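Lip_vut3, C2L (Metagenome, PDB 6NKD) probably hydrolyses ester bonds in lipids as a GDSL-family lipase of the SGNH hydrolase superfamily. Local coordinates at residues Val14-Gly19 / Arg187-Ser192; Ile44-Ser49 / Pro63-Gln68; Lys95-Phe100 / Asp147-Gly152. All blocks are in the same frame, centred on the assembly; numbering follows the deposited sequence.

Contact 1: Val14-Gly19 / Arg187-Ser192; sequences VGVGAG and RVHPSS. With SO4 (sulfate ion), chain C.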
loop_
_atom_site.group_PDB
_atom_site.type_symbol
_atom_site.label_atom_id
_atom_site.label_comp_id
_atom_site.label_asym_id
_atom_site.label_seq_id
_atom_site.Cartn_x
_atom_site.Cartn_y
_atom_site.Cartn_z
ATOM N N VAL A 14 5.867 -12.521 -1.907
ATOM C CA VAL A 14 5.553 -11.270 -1.229
ATOM C C VAL A 14 4.624 -11.524 -0.047
ATOM O O VAL A 14 4.753 -10.896 1.010
ATOM C CB VAL A 14 4.943 -10.263 -2.223
ATOM C CG1 VAL A 14 4.413 -9.038 -1.494
ATOM C CG2 VAL A 14 5.968 -9.861 -3.270
ATOM N N GLY A 15 3.690 -12.456 -0.199
ATOM C CA GLY A 15 2.690 -12.713 0.814
ATOM C C GLY A 15 1.355 -12.047 0.573
ATOM O O GLY A 15 0.623 -11.804 1.539
ATOM N N VAL A 16 1.018 -11.742 -0.679
ATOM C CA VAL A 16 -0.230 -11.057 -0.986
ATOM C C VAL A 16 -1.399 -11.970 -0.653
ATOM O O VAL A 16 -1.389 -13.164 -0.981
ATOM C CB VAL A 16 -0.252 -10.626 -2.460
ATOM C CG1 VAL A 16 -1.572 -9.952 -2.810
ATOM C CG2 VAL A 16 0.920 -9.702 -2.759
ATOM N N GLY A 17 -2.409 -11.419 0.017
ATOM C CA GLY A 17 -3.592 -12.149 0.418
ATOM C C GLY A 17 -3.715 -12.323 1.918
ATOM O O GLY A 17 -4.833 -12.305 2.445
ATOM N N ALA A 18 -2.590 -12.479 2.613
ATOM C CA ALA A 18 -2.590 -12.618 4.062
ATOM C C ALA A 18 -2.838 -11.302 4.785
ATOM O O ALA A 18 -3.124 -11.321 5.987
ATOM C CB ALA A 18 -1.257 -13.213 4.530
ATOM N N GLY A 19 -2.746 -10.179 4.095
ATOM C CA GLY A 19 -2.868 -8.884 4.732
ATOM C C GLY A 19 -1.520 -8.201 4.845
ATOM O O GLY A 19 -0.467 -8.846 4.940
ATOM N N ARG A 187 -9.929 -14.633 -4.394
ATOM C CA ARG A 187 -10.167 -15.981 -4.904
ATOM C C ARG A 187 -8.999 -16.543 -5.707
ATOM O O ARG A 187 -9.144 -17.597 -6.336
ATOM C CB ARG A 187 -11.443 -16.045 -5.754
ATOM C CG ARG A 187 -12.736 -16.006 -4.958
ATOM C CD ARG A 187 -13.421 -14.657 -5.072
ATOM N NE ARG A 187 -14.769 -14.692 -4.510
ATOM C CZ ARG A 187 -15.064 -14.391 -3.251
ATOM N NH1 ARG A 187 -14.106 -14.023 -2.410
ATOM N NH2 ARG A 187 -16.321 -14.454 -2.831
ATOM N N VAL A 188 -7.845 -15.876 -5.713
ATOM C CA VAL A 188 -6.694 -16.372 -6.462
ATOM C C VAL A 188 -5.457 -16.376 -5.571
ATOM O O VAL A 188 -4.588 -17.245 -5.705
ATOM C CB VAL A 188 -6.451 -15.548 -7.742
ATOM C CG1 VAL A 188 -7.648 -15.640 -8.676
ATOM C CG2 VAL A 188 -6.160 -14.102 -7.402
ATOM N N HIS A 189 -5.366 -15.398 -4.645
ATOM C CA HIS A 189 -4.199 -15.395 -3.778
ATOM C C HIS A 189 -4.514 -16.083 -2.455
ATOM O O HIS A 189 -5.659 -16.064 -1.995
ATOM C CB HIS A 189 -3.719 -13.964 -3.516
ATOM C CG HIS A 189 -2.991 -13.356 -4.673
ATOM N ND1 HIS A 189 -3.591 -12.490 -5.562
ATOM C CD2 HIS A 189 -1.713 -13.503 -5.097
ATOM C CE1 HIS A 189 -2.713 -12.124 -6.479
ATOM N NE2 HIS A 189 -1.565 -12.725 -6.219
ATOM N N PRO A 190 -3.521 -16.710 -1.829
ATOM C CA PRO A 190 -3.787 -17.467 -0.603
ATOM C C PRO A 190 -4.136 -16.557 0.564
ATOM O O PRO A 190 -3.862 -15.355 0.566
ATOM C CB PRO A 190 -2.469 -18.207 -0.341
ATOM C CG PRO A 190 -1.699 -18.121 -1.622
ATOM C CD PRO A 190 -2.119 -16.835 -2.254
ATOM N N SER A 191 -4.754 -17.164 1.568
ATOM C CA SER A 191 -5.022 -16.521 2.841
ATOM C C SER A 191 -3.906 -16.869 3.824
ATOM O O SER A 191 -2.958 -17.589 3.497
ATOM C CB SER A 191 -6.386 -16.956 3.375
ATOM O OG SER A 191 -6.429 -18.365 3.537
ATOM N N SER A 192 -4.021 -16.347 5.047
ATOM C CA SER A 192 -3.065 -16.711 6.088
ATOM C C SER A 192 -3.125 -18.204 6.389
ATOM O O SER A 192 -2.095 -18.829 6.672
ATOM C CB SER A 192 -3.326 -15.894 7.352
ATOM O OG SER A 192 -2.974 -14.536 7.153
HETATM S S SO4 C . -7.230 -15.678 6.786
HETATM O O1 SO4 C . -8.624 -15.762 6.359
HETATM O O2 SO4 C . -6.487 -14.836 5.855
HETATM O O3 SO4 C . -6.645 -17.017 6.808
HETATM O O4 SO4 C . -7.162 -15.091 8.121
#
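V16 lies over one face of the H189 imidazole: its CG1 stands 4.1 Å from the ring centroid, 8° off the ring normal, a CH-pi contact over the middle of the ring. The methyl gets there because it points anti to the backbone N (chi1 178°). The V16 carbonyl adds a second touch, its O lying 3.5 Å from H189 CB. Neither touch occupies the ring nitrogens. ND1 is bound to D186 OD2 and NE2 to S11 OG, which fits the Ser-His-Asp triad assigned to these residues by similarity, while V16 O is hydrogen-bonded to the Y195 hydroxyl and E55 of the second subunit packs on both V16 and H189.

Further along, the backbones come close at G17. Its CA sits 3.2 Å from P190 O, a CA-H...O contact; a side chain pointing from G17 would run into that carbonyl, and the positive phi of G17 likewise suits glycine. Beyond it the methyl of A18 meets S192 OG at 3.4 Å. G15, also with positive phi, is the C-prime residue of a Schellman motif that ends the short helix carrying S11.

At the start of helix 192-204, S191 is the N-cap, its OG also bonded to E181 O. A sulfate, probably from the crystallisation liquor, takes a hydrogen bond from S192 N to its O2 (3.0 Å, 165° at the hydrogen) and another from R193 N, so the anion sits where the helix dipole would be expected to favour it. Chemically, V16 presents a methyl to the imidazole face and its carbonyl O to H189 CB, consistent with a contact that confines the ring from one face while both nitrogens keep their triad partners.

Contact 2: Ile44-Ser49 / Pro63-Gln68; sequences IVFAKS and PFIMEQ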
loop_
_atom_site.group_PDB
_atom_site.type_symbol
_atom_site.label_atom_id
_atom_site.label_comp_id
_atom_site.label_asym_id
_atom_site.label_seq_id
_atom_site.Cartn_x
_atom_site.Cartn_y
_atom_site.Cartn_z
ATOM N N ILE A 44 16.352 -12.940 3.229
ATOM C CA ILE A 44 16.360 -11.915 2.193
ATOM C C ILE A 44 15.311 -12.297 1.158
ATOM O O ILE A 44 15.228 -13.461 0.751
ATOM C CB ILE A 44 17.748 -11.764 1.534
ATOM C CG1 ILE A 44 18.831 -11.505 2.587
ATOM C CG2 ILE A 44 17.731 -10.638 0.522
ATOM C CD1 ILE A 44 19.591 -12.747 3.015
ATOM N N VAL A 45 14.504 -11.324 0.737
ATOM C CA VAL A 45 13.373 -11.572 -0.153
ATOM C C VAL A 45 13.480 -10.651 -1.359
ATOM O O VAL A 45 13.523 -9.424 -1.207
ATOM C CB VAL A 45 12.023 -11.365 0.558
ATOM C CG1 VAL A 45 10.879 -11.412 -0.447
ATOM C CG2 VAL A 45 11.827 -12.414 1.643
ATOM N N PHE A 46 13.514 -11.239 -2.552
ATOM C CA PHE A 46 13.431 -10.502 -3.812
ATOM C C PHE A 46 12.153 -10.957 -4.504
ATOM O O PHE A 46 12.126 -12.027 -5.121
ATOM C CB PHE A 46 14.653 -10.750 -4.694
ATOM C CG PHE A 46 15.960 -10.401 -4.046
ATOM C CD1 PHE A 46 16.352 -9.079 -3.910
ATOM C CD2 PHE A 46 16.811 -11.397 -3.594
ATOM C CE1 PHE A 46 17.558 -8.757 -3.322
ATOM C CE2 PHE A 46 18.020 -11.082 -3.008
ATOM C CZ PHE A 46 18.394 -9.759 -2.872
ATOM N N ALA A 47 11.092 -10.160 -4.401
ATOM C CA ALA A 47 9.815 -10.555 -4.977
ATOM C C ALA A 47 8.979 -9.318 -5.271
ATOM O O ALA A 47 9.111 -8.287 -4.606
ATOM C CB ALA A 47 9.054 -11.504 -4.046
ATOM N N LYS A 48 8.113 -9.443 -6.273
ATOM C CA LYS A 48 7.226 -8.365 -6.688
ATOM C C LYS A 48 6.057 -8.980 -7.441
ATOM O O LYS A 48 6.215 -9.979 -8.146
ATOM C CB LYS A 48 7.957 -7.343 -7.570
ATOM C CG LYS A 48 7.129 -6.125 -7.965
ATOM C CD LYS A 48 7.259 -5.002 -6.945
ATOM C CE LYS A 48 6.368 -3.823 -7.301
ATOM N NZ LYS A 48 6.548 -3.385 -8.714
ATOM N N SER A 49 4.880 -8.383 -7.277
ATOM C CA SER A 49 3.703 -8.863 -7.989
ATOM C C SER A 49 3.892 -8.705 -9.494
ATOM O O SER A 49 4.411 -7.692 -9.970
ATOM C CB SER A 49 2.458 -8.107 -7.527
ATOM O OG SER A 49 2.209 -8.348 -6.154
ATOM N N PRO A 63 24.310 -8.266 -9.522
ATOM C CA PRO A 63 25.413 -8.543 -8.588
ATOM C C PRO A 63 24.961 -8.695 -7.147
ATOM O O PRO A 63 25.453 -9.583 -6.441
ATOM C CB PRO A 63 26.341 -7.333 -8.779
ATOM C CG PRO A 63 25.461 -6.257 -9.325
ATOM C CD PRO A 63 24.444 -6.953 -10.176
ATOM N N PHE A 64 24.024 -7.862 -6.689
ATOM C CA PHE A 64 23.561 -7.971 -5.309
ATOM C C PHE A 64 22.719 -9.222 -5.102
ATOM O O PHE A 64 22.771 -9.843 -4.034
ATOM C CB PHE A 64 22.773 -6.722 -4.918
ATOM C CG PHE A 64 22.238 -6.760 -3.515
ATOM C CD1 PHE A 64 23.100 -6.831 -2.433
ATOM C CD2 PHE A 64 20.874 -6.716 -3.277
ATOM C CE1 PHE A 64 22.612 -6.864 -1.141
ATOM C CE2 PHE A 64 20.380 -6.748 -1.986
ATOM C CZ PHE A 64 21.252 -6.822 -0.917
ATOM N N ILE A 65 21.936 -9.610 -6.110
ATOM C CA ILE A 65 21.120 -10.812 -5.984
ATOM C C ILE A 65 21.996 -12.058 -6.042
ATOM O O ILE A 65 21.738 -13.046 -5.344
ATOM C CB ILE A 65 20.024 -10.826 -7.065
ATOM C CG1 ILE A 65 19.157 -9.572 -6.945
ATOM C CG2 ILE A 65 19.168 -12.080 -6.947
ATOM C CD1 ILE A 65 17.966 -9.552 -7.876
HETATM N N MSE A 66 23.048 -12.030 -6.853
HETATM C CA MSE A 66 23.969 -13.158 -6.927
HETATM C C MSE A 66 24.710 -13.331 -5.609
HETATM O O MSE A 66 25.057 -14.448 -5.225
HETATM C CB MSE A 66 24.967 -12.978 -8.069
HETATM C CG MSE A 66 24.992 -14.155 -9.022
HETATM SE SE MSE A 66 26.470 -14.144 -10.287
HETATM C CE MSE A 66 27.810 -15.046 -9.194
ATOM N N GLU A 67 24.952 -12.212 -4.925
ATOM C CA GLU A 67 25.571 -12.267 -3.605
ATOM C C GLU A 67 24.713 -13.067 -2.633
ATOM O O GLU A 67 25.205 -13.979 -1.957
ATOM C CB GLU A 67 25.803 -10.849 -3.076
ATOM C CG GLU A 67 26.977 -10.120 -3.710
ATOM C CD GLU A 67 28.275 -10.353 -2.965
ATOM O OE1 GLU A 67 28.224 -10.876 -1.833
ATOM O OE2 GLU A 67 29.346 -10.011 -3.510
ATOM N N GLN A 68 23.419 -12.748 -2.562
ATOM C CA GLN A 68 22.547 -13.405 -1.593
ATOM C C GLN A 68 22.220 -14.835 -2.001
ATOM O O GLN A 68 21.955 -15.677 -1.135
ATOM C CB GLN A 68 21.265 -12.595 -1.411
ATOM C CG GLN A 68 21.507 -11.126 -1.112
ATOM C CD GLN A 68 22.403 -10.915 0.094
ATOM O OE1 GLN A 68 22.243 -11.571 1.124
ATOM N NE2 GLN A 68 23.356 -9.999 -0.032
#
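F46 leaves strand 41-47 toward helix 63-71, with CG anti to its own carbonyl carbon (chi1 -57°). From CB the ring runs out with I65 over one face: I65 CG1 lies above the ring centre, 4.0 Å from the centroid, and I65 CG2 is 4.2 Å from F46 CD2. One step further, CE1 and CZ both meet F64 CE2 at 3.7 Å; the two rings are nearly perpendicular (87°) but meet obliquely. CE2 reaches Q68 CB at 3.9 Å, and at the tip CZ also touches Q68 CG at 3.8 Å. F64 CE2 and Q68 CB lie at the F46 edge, in its plane. Cutting F46 back to an alanine is likely to open a gap between strand and helix, leaving I65, F64 and the aliphatic part of Q68 without their common partner. Beside this, I44 CD1 lies 3.5 Å from Q68 OE1, which is hydrogen-bonded to K71 NZ. F21 of the third subunit packs on F64 and I65. The axes of 44-47 and 63-68 approach to 10.3 Å and cross at -134°, the helix-on-sheet packing of a beta-alpha-beta crossover, here from edge strand 41-47 to strand 74-77 in an SGNH-type alpha/beta fold.

Contact 3: Lys95-Phe100 / Asp147-Gly152; sequences KDEHVF and DKWISG
F100 and W149 form the tight half of this helix-helix contact, in which the start of helix 98-122 packs on helix 144-157 in the alpha/beta fold of the SGNH hydrolases. F100 CB sits over the six-membered ring of W149, 3.4 Å from its centroid and 10° off the normal. With CG anti to the backbone N (chi1 178°), the phenyl ring continues past the indole toward the W149 backbone; it is nearly parallel (12°) to the five-membered ring of W149 but offset so far that the two hardly cover one another. V99 CG1 adds a touch at W149 CH2 (4.1 Å). Helix 81-94 also packs here: Y91 meets W149 edge-to-face, while L84 and S87 touch F100.

Toward solvent the contact thins. W149 NE1 has E97 O at 3.5 Å and E97 CG at 3.9 Å, and the extended E97 chain crosses that of K148 at about a right angle, leaving OE1 and NZ 4.2 Å apart. These opposite charges are too distant for a salt bridge, so any attraction is probably loose. Also on the exposed side, D96 caps the turn into helix 98-122: its OD1 accepts from H98 N at 3.1 Å, the donor lying above the carboxylate plane.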
loop_
_atom_site.group_PDB
_atom_site.type_symbol
_atom_site.label_atom_id
_atom_site.label_comp_id
_atom_site.label_asym_id
_atom_site.label_seq_id
_atom_site.Cartn_x
_atom_site.Cartn_y
_atom_site.Cartn_z
ATOM N N LYS A 95 -10.464 -19.496 -27.288
ATOM C CA LYS A 95 -10.794 -20.917 -27.149
ATOM C C LYS A 95 -9.694 -21.821 -27.700
ATOM O O LYS A 95 -9.957 -22.944 -28.136
ATOM C CB LYS A 95 -12.139 -21.243 -27.807
ATOM C CG LYS A 95 -13.325 -20.542 -27.162
ATOM C CD LYS A 95 -13.658 -21.135 -25.800
ATOM C CE LYS A 95 -14.628 -22.300 -25.923
ATOM N NZ LYS A 95 -15.949 -21.864 -26.461
ATOM N N ASP A 96 -8.453 -21.343 -27.680
ATOM C CA ASP A 96 -7.307 -22.135 -28.107
ATOM C C ASP A 96 -6.709 -22.825 -26.887
ATOM O O ASP A 96 -6.266 -22.160 -25.945
ATOM C CB ASP A 96 -6.267 -21.257 -28.800
ATOM C CG ASP A 96 -5.138 -22.061 -29.421
ATOM O OD1 ASP A 96 -5.185 -23.309 -29.365
ATOM O OD2 ASP A 96 -4.201 -21.443 -29.970
ATOM N N GLU A 97 -6.698 -24.157 -26.905
ATOM C CA GLU A 97 -6.179 -24.933 -25.788
ATOM C C GLU A 97 -4.656 -24.954 -25.743
ATOM O O GLU A 97 -4.086 -25.430 -24.755
ATOM C CB GLU A 97 -6.727 -26.361 -25.859
ATOM C CG GLU A 97 -6.822 -27.075 -24.524
ATOM C CD GLU A 97 -7.636 -28.351 -24.611
ATOM O OE1 GLU A 97 -8.053 -28.865 -23.552
ATOM O OE2 GLU A 97 -7.863 -28.838 -25.739
ATOM N N HIS A 98 -3.989 -24.443 -26.777
ATOM C CA HIS A 98 -2.535 -24.422 -26.847
ATOM C C HIS A 98 -1.919 -23.197 -26.184
ATOM O O HIS A 98 -0.715 -23.202 -25.911
ATOM C CB HIS A 98 -2.091 -24.492 -28.316
ATOM C CG HIS A 98 -0.605 -24.461 -28.506
ATOM N ND1 HIS A 98 0.211 -25.521 -28.177
ATOM C CD2 HIS A 98 0.212 -23.493 -28.987
ATOM C CE1 HIS A 98 1.465 -25.210 -28.449
ATOM N NE2 HIS A 98 1.494 -23.986 -28.942
ATOM N N VAL A 99 -2.713 -22.160 -25.900
ATOM C CA VAL A 99 -2.148 -20.898 -25.428
ATOM C C VAL A 99 -1.451 -21.070 -24.084
ATOM O O VAL A 99 -0.433 -20.420 -23.819
ATOM C CB VAL A 99 -3.240 -19.808 -25.365
ATOM C CG1 VAL A 99 -4.330 -20.181 -24.371
ATOM C CG2 VAL A 99 -2.627 -18.459 -25.011
ATOM N N PHE A 100 -1.965 -21.948 -23.221
ATOM C CA PHE A 100 -1.321 -22.144 -21.928
ATOM C C PHE A 100 -0.161 -23.126 -22.024
ATOM O O PHE A 100 0.847 -22.961 -21.330
ATOM C CB PHE A 100 -2.333 -22.626 -20.887
ATOM C CG PHE A 100 -1.733 -22.888 -19.529
ATOM C CD1 PHE A 100 -1.541 -21.851 -18.628
ATOM C CD2 PHE A 100 -1.357 -24.169 -19.154
ATOM C CE1 PHE A 100 -0.986 -22.088 -17.380
ATOM C CE2 PHE A 100 -0.804 -24.412 -17.906
ATOM C CZ PHE A 100 -0.618 -23.370 -17.020
ATOM N N ASP A 147 -7.901 -27.083 -14.119
ATOM C CA ASP A 147 -7.307 -28.197 -13.391
ATOM C C ASP A 147 -6.413 -29.033 -14.300
ATOM O O ASP A 147 -5.330 -29.465 -13.890
ATOM C CB ASP A 147 -8.403 -29.061 -12.769
ATOM C CG ASP A 147 -7.863 -30.037 -11.743
ATOM O OD1 ASP A 147 -7.461 -29.587 -10.649
ATOM O OD2 ASP A 147 -7.843 -31.252 -12.028
ATOM N N LYS A 148 -6.851 -29.266 -15.538
ATOM C CA LYS A 148 -6.044 -30.038 -16.479
ATOM C C LYS A 148 -4.766 -29.297 -16.845
ATOM O O LYS A 148 -3.690 -29.902 -16.922
ATOM C CB LYS A 148 -6.864 -30.352 -17.732
ATOM C CG LYS A 148 -6.122 -31.152 -18.793
ATOM C CD LYS A 148 -7.022 -31.433 -19.987
ATOM C CE LYS A 148 -6.353 -32.361 -20.991
ATOM N NZ LYS A 148 -7.260 -32.704 -22.123
ATOM N N TRP A 149 -4.865 -27.986 -17.072
ATOM C CA TRP A 149 -3.690 -27.199 -17.434
ATOM C C TRP A 149 -2.653 -27.218 -16.319
ATOM O O TRP A 149 -1.460 -27.429 -16.565
ATOM C CB TRP A 149 -4.106 -25.763 -17.754
ATOM C CG TRP A 149 -4.533 -25.545 -19.175
ATOM C CD1 TRP A 149 -4.486 -26.451 -20.195
ATOM C CD2 TRP A 149 -5.065 -24.338 -19.734
ATOM N NE1 TRP A 149 -4.958 -25.883 -21.354
ATOM C CE2 TRP A 149 -5.318 -24.585 -21.099
ATOM C CE3 TRP A 149 -5.349 -23.071 -19.215
ATOM C CZ2 TRP A 149 -5.844 -23.614 -21.949
ATOM C CZ3 TRP A 149 -5.872 -22.108 -20.060
ATOM C CH2 TRP A 149 -6.113 -22.385 -21.413
ATOM N N ILE A 150 -3.096 -27.003 -15.079
ATOM C CA ILE A 150 -2.164 -26.906 -13.962
ATOM C C ILE A 150 -1.598 -28.275 -13.606
ATOM O O ILE A 150 -0.430 -28.389 -13.214
ATOM C CB ILE A 150 -2.865 -26.228 -12.769
ATOM C CG1 ILE A 150 -3.216 -24.782 -13.136
ATOM C CG2 ILE A 150 -1.999 -26.272 -11.519
ATOM C CD1 ILE A 150 -3.899 -24.007 -12.036
ATOM N N SER A 151 -2.398 -29.335 -13.752
ATOM C CA SER A 151 -1.884 -30.677 -13.502
ATOM C C SER A 151 -0.787 -31.042 -14.494
ATOM O O SER A 151 0.202 -31.687 -14.126
ATOM C CB SER A 151 -3.019 -31.698 -13.563
ATOM O OG SER A 151 -4.017 -31.417 -12.595
ATOM N N GLY A 152 -0.944 -30.638 -15.756
ATOM C CA GLY A 152 0.078 -30.933 -16.746
ATOM C C GLY A 152 1.369 -30.182 -16.486
ATOM O O GLY A 152 2.462 -30.724 -16.673
#

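How the contacts relate
All three contacts belong to one GDSL-type alpha/beta domain built on a parallel five-stranded sheet. Contact 1 spans the chain from segment 14-19 to segment 187-192 and so encloses the other two in sequence; contact 2 closes before contact 3 opens. Contacts 1 and 2 have centres 21 Å apart yet touch, V14 CG2 lying 3.6 Å from A47 CB, so edge strand 41-47 borders the end of the short helix that starts at the putative nucleophile S11. Contact 3 has its centre about 24 Å from that of contact 1 and 31 Å from that of contact 2, across the chain's centre from contact 2. Thus the putative catalytic loops and the edge strand both face the second subunit, whereas contact 3 joins helices away from any subunit boundary.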